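Local coordinates for MexT protein (Pseudomonas aeruginosa, PDB 6L33) that probably binds DNA as a LysR-type transcriptional activator of an efflux pump, this chain being its regulatory domain, at residues L94-Y99 with E119-F124. Sequence-based numbering, arbitrary orientation.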
ATOM      1  N   LEU B  94      17.294  -6.641 -22.194  1.00 18.78           N
ATOM      2  CA  LEU B  94      17.897  -7.710 -21.413  1.00 18.74           C
ATOM      3  C   LEU B  94      17.705  -9.049 -22.113  1.00 19.47           C
ATOM      4  O   LEU B  94      16.596  -9.384 -22.542  1.00 19.77           O
ATOM      5  CB  LEU B  94      17.283  -7.759 -20.014  1.00 18.08           C
ATOM      6  CG  LEU B  94      17.452  -6.529 -19.124  1.00 25.08           C
ATOM      7  CD1 LEU B  94      16.547  -6.630 -17.908  1.00 34.69           C
ATOM      8  CD2 LEU B  94      18.905  -6.371 -18.701  1.00 27.55           C
ATOM      9  N   THR B  95      18.789  -9.807 -22.241  1.00 15.20           N
ATOM     10  CA  THR B  95      18.673 -11.200 -22.632  1.00 15.93           C
ATOM     11  C   THR B  95      18.307 -12.047 -21.417  1.00 19.25           C
ATOM     12  O   THR B  95      18.319 -11.581 -20.274  1.00 14.89           O
ATOM     13  CB  THR B  95      19.977 -11.714 -23.242  1.00 18.59           C
ATOM     14  OG1 THR B  95      20.994 -11.737 -22.231  1.00 18.60           O
ATOM     15  CG2 THR B  95      20.426 -10.826 -24.393  1.00 18.48           C
ATOM     16  N   LEU B  96      17.984 -13.315 -21.676  1.00 18.99           N
ATOM     17  CA  LEU B  96      17.715 -14.238 -20.579  1.00 17.41           C
ATOM     18  C   LEU B  96      18.911 -14.333 -19.640  1.00 14.58           C
ATOM     19  O   LEU B  96      18.745 -14.364 -18.415  1.00 17.04           O
ATOM     20  CB  LEU B  96      17.347 -15.615 -21.131  1.00 21.24           C
ATOM     21  CG  LEU B  96      17.065 -16.706 -20.096  1.00 21.40           C
ATOM     22  CD1 LEU B  96      15.940 -16.293 -19.154  1.00 19.54           C
ATOM     23  CD2 LEU B  96      16.738 -18.016 -20.789  1.00 24.53           C
ATOM     24  N   ASP B  97      20.126 -14.361 -20.196  1.00 15.24           N
ATOM     25  CA  ASP B  97      21.330 -14.406 -19.369  1.00 20.45           C
ATOM     26  C   ASP B  97      21.445 -13.161 -18.497  1.00 15.86           C
ATOM     27  O   ASP B  97      21.731 -13.257 -17.298  1.00 15.78           O
ATOM     28  CB  ASP B  97      22.574 -14.555 -20.248  1.00 18.91           C
ATOM     29  CG  ASP B  97      22.808 -15.981 -20.699  1.00 27.52           C
ATOM     30  OD1 ASP B  97      22.314 -16.911 -20.027  1.00 23.43           O
ATOM     31  OD2 ASP B  97      23.495 -16.171 -21.724  1.00 30.62           O
ATOM     32  N   ASP B  98      21.247 -11.978 -19.090  1.00 12.98           N
ATOM     33  CA  ASP B  98      21.241 -10.747 -18.304  1.00 18.62           C
ATOM     34  C   ASP B  98      20.209 -10.816 -17.188  1.00 13.54           C
ATOM     35  O   ASP B  98      20.483 -10.427 -16.047  1.00 14.65           O
ATOM     36  CB  ASP B  98      20.943  -9.537 -19.193  1.00 19.28           C
ATOM     37  CG  ASP B  98      21.956  -9.346 -20.302  1.00 29.40           C
ATOM     38  OD1 ASP B  98      23.092  -9.850 -20.180  1.00 28.57           O
ATOM     39  OD2 ASP B  98      21.610  -8.675 -21.299  1.00 22.81           O
ATOM     40  N   TYR B  99      19.012 -11.306 -17.510  1.00 13.26           N
ATOM     41  CA  TYR B  99      17.926 -11.352 -16.537  1.00 17.11           C
ATOM     42  C   TYR B  99      18.298 -12.217 -15.341  1.00 17.00           C
ATOM     43  O   TYR B  99      18.120 -11.815 -14.185  1.00 16.09           O
ATOM     44  CB  TYR B  99      16.663 -11.879 -17.219  1.00 18.72           C
ATOM     45  CG  TYR B  99      15.426 -11.859 -16.358  1.00 15.79           C
ATOM     46  CD1 TYR B  99      14.600 -10.744 -16.326  1.00 13.90           C
ATOM     47  CD2 TYR B  99      15.077 -12.959 -15.586  1.00 13.72           C
ATOM     48  CE1 TYR B  99      13.464 -10.723 -15.544  1.00 13.88           C
ATOM     49  CE2 TYR B  99      13.944 -12.945 -14.798  1.00 18.62           C
ATOM     50  CZ  TYR B  99      13.141 -11.825 -14.781  1.00 10.36           C
ATOM     51  OH  TYR B  99      12.007 -11.813 -14.002  1.00 15.11           O
ATOM     52  N   GLU B 119       9.395 -20.202 -10.434  1.00 17.46           N
ATOM     53  CA  GLU B 119       8.824 -21.499 -10.778  1.00 18.02           C
ATOM     54  C   GLU B 119       9.050 -21.820 -12.250  1.00 20.80           C
ATOM     55  O   GLU B 119       9.402 -22.953 -12.599  1.00 14.09           O
ATOM     56  CB  GLU B 119       7.332 -21.505 -10.437  1.00 17.51           C
ATOM     57  CG  GLU B 119       6.605 -22.809 -10.716  1.00 26.86           C
ATOM     58  CD  GLU B 119       5.134 -22.741 -10.337  1.00 33.23           C
ATOM     59  OE1 GLU B 119       4.822 -22.194  -9.257  1.00 31.12           O
ATOM     60  OE2 GLU B 119       4.290 -23.226 -11.119  1.00 40.87           O
ATOM     61  N   GLU B 120       8.883 -20.826 -13.126  1.00 19.96           N
ATOM     62  CA  GLU B 120       9.067 -21.058 -14.555  1.00 18.02           C
ATOM     63  C   GLU B 120      10.537 -21.251 -14.909  1.00 17.46           C
ATOM     64  O   GLU B 120      10.875 -22.125 -15.717  1.00 16.75           O
ATOM     65  CB  GLU B 120       8.467 -19.899 -15.351  1.00 17.88           C
ATOM     66  CG  GLU B 120       8.536 -20.073 -16.863  1.00 19.45           C
ATOM     67  CD  GLU B 120       7.685 -21.226 -17.378  1.00 31.68           C
ATOM     68  OE1 GLU B 120       7.864 -21.613 -18.553  1.00 23.24           O
ATOM     69  OE2 GLU B 120       6.834 -21.741 -16.619  1.00 26.74           O
ATOM     70  N   LEU B 121      11.426 -20.445 -14.319  1.00 14.75           N
ATOM     71  CA  LEU B 121      12.853 -20.587 -14.599  1.00 16.52           C
ATOM     72  C   LEU B 121      13.377 -21.942 -14.140  1.00 15.28           C
ATOM     73  O   LEU B 121      14.247 -22.531 -14.791  1.00 13.45           O
ATOM     74  CB  LEU B 121      13.639 -19.461 -13.928  1.00 18.44           C
ATOM     75  CG  LEU B 121      13.506 -18.062 -14.533  1.00 13.45           C
ATOM     76  CD1 LEU B 121      14.320 -17.053 -13.732  1.00  9.78           C
ATOM     77  CD2 LEU B 121      13.928 -18.064 -15.996  1.00 15.75           C
ATOM     78  N   GLU B 122      12.856 -22.449 -13.018  1.00 18.32           N
ATOM     79  CA  GLU B 122      13.298 -23.743 -12.507  1.00 17.41           C
ATOM     80  C   GLU B 122      13.007 -24.867 -13.492  1.00 14.12           C
ATOM     81  O   GLU B 122      13.776 -25.832 -13.575  1.00 23.25           O
ATOM     82  CB  GLU B 122      12.624 -24.033 -11.165  1.00 21.59           C
ATOM     83  CG  GLU B 122      13.166 -25.258 -10.440  1.00 26.92           C
ATOM     84  CD  GLU B 122      12.484 -26.549 -10.866  1.00 41.23           C
ATOM     85  OE1 GLU B 122      11.373 -26.479 -11.436  1.00 52.60           O
ATOM     86  OE2 GLU B 122      13.060 -27.631 -10.632  1.00 50.51           O
ATOM     87  N   LYS B 123      11.906 -24.763 -14.241  1.00 20.07           N
ATOM     88  CA  LYS B 123      11.575 -25.793 -15.219  1.00 19.71           C
ATOM     89  C   LYS B 123      12.695 -25.991 -16.227  1.00 27.66           C
ATOM     90  O   LYS B 123      12.901 -27.107 -16.717  1.00 30.22           O
ATOM     91  CB  LYS B 123      10.276 -25.431 -15.935  1.00 20.87           C
ATOM     92  CG  LYS B 123       9.068 -25.424 -15.024  1.00 30.55           C
ATOM     93  CD  LYS B 123       7.841 -24.885 -15.728  1.00 29.16           C
ATOM     94  CE  LYS B 123       6.668 -24.831 -14.771  1.00 30.91           C
ATOM     95  NZ  LYS B 123       6.540 -26.113 -14.022  1.00 36.46           N
ATOM     96  N   PHE B 124      13.439 -24.933 -16.533  1.00 20.36           N
ATOM     97  CA  PHE B 124      14.514 -24.987 -17.510  1.00 19.65           C
ATOM     98  C   PHE B 124      15.892 -25.010 -16.865  1.00 23.41           C
ATOM     99  O   PHE B 124      16.891 -24.780 -17.552  1.00 26.01           O
ATOM    100  CB  PHE B 124      14.397 -23.806 -18.470  1.00 15.13           C
ATOM    101  CG  PHE B 124      13.138 -23.823 -19.292  1.00 14.50           C
ATOM    102  CD1 PHE B 124      13.097 -24.495 -20.500  1.00 17.88           C
ATOM    103  CD2 PHE B 124      11.997 -23.177 -18.851  1.00 19.79           C
ATOM    104  CE1 PHE B 124      11.943 -24.519 -21.259  1.00 15.20           C
ATOM    105  CE2 PHE B 124      10.836 -23.198 -19.605  1.00 15.83           C
ATOM    106  CZ  PHE B 124      10.811 -23.869 -20.811  1.00 19.50           C
TER
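Leu121, on helix 116-123, reaches across to Leu96 and Tyr99 on the short helix 96-101, joining two helices at the edge of one of the two α/β subdomains of the LysR substrate-binding, periplasmic-binding-protein-like fold. The contact is purely apolar and small, burying about 91 Å², and the two methyls of Leu121 divide the work. Leu121 CD2 meets Leu96 CD1 at 4.1 Å, the two leucine side chains running past each other in opposite directions. Leu121 CD1 lies at the edge of the Tyr99 ring, near its plane, 4.3 Å from Tyr99 CE2. Both contact residues of helix 96-101 hold CG anti to the backbone N (chi1 179° in Leu96 and -175° in Tyr99), which extends both, about one turn apart on the same side of the helix, toward Leu121. The Tyr99 ring also packs edge-to-face with His104 and Phe174, while the hydroxyl of this buried residue is hydrogen-bonded to Thr152 OG1 on strand 150-154. Leu96 also packs on Arg126 and on Phe174, which it shares with Tyr99. The turn that presents both residues starts with a capping box: Asp98 N donates to Thr95 OG1 at 3.2 Å, and the Thr95 N-H, its N 3.2 Å from Asp98 OD2, comes in 46° out of the plane of the carboxylate.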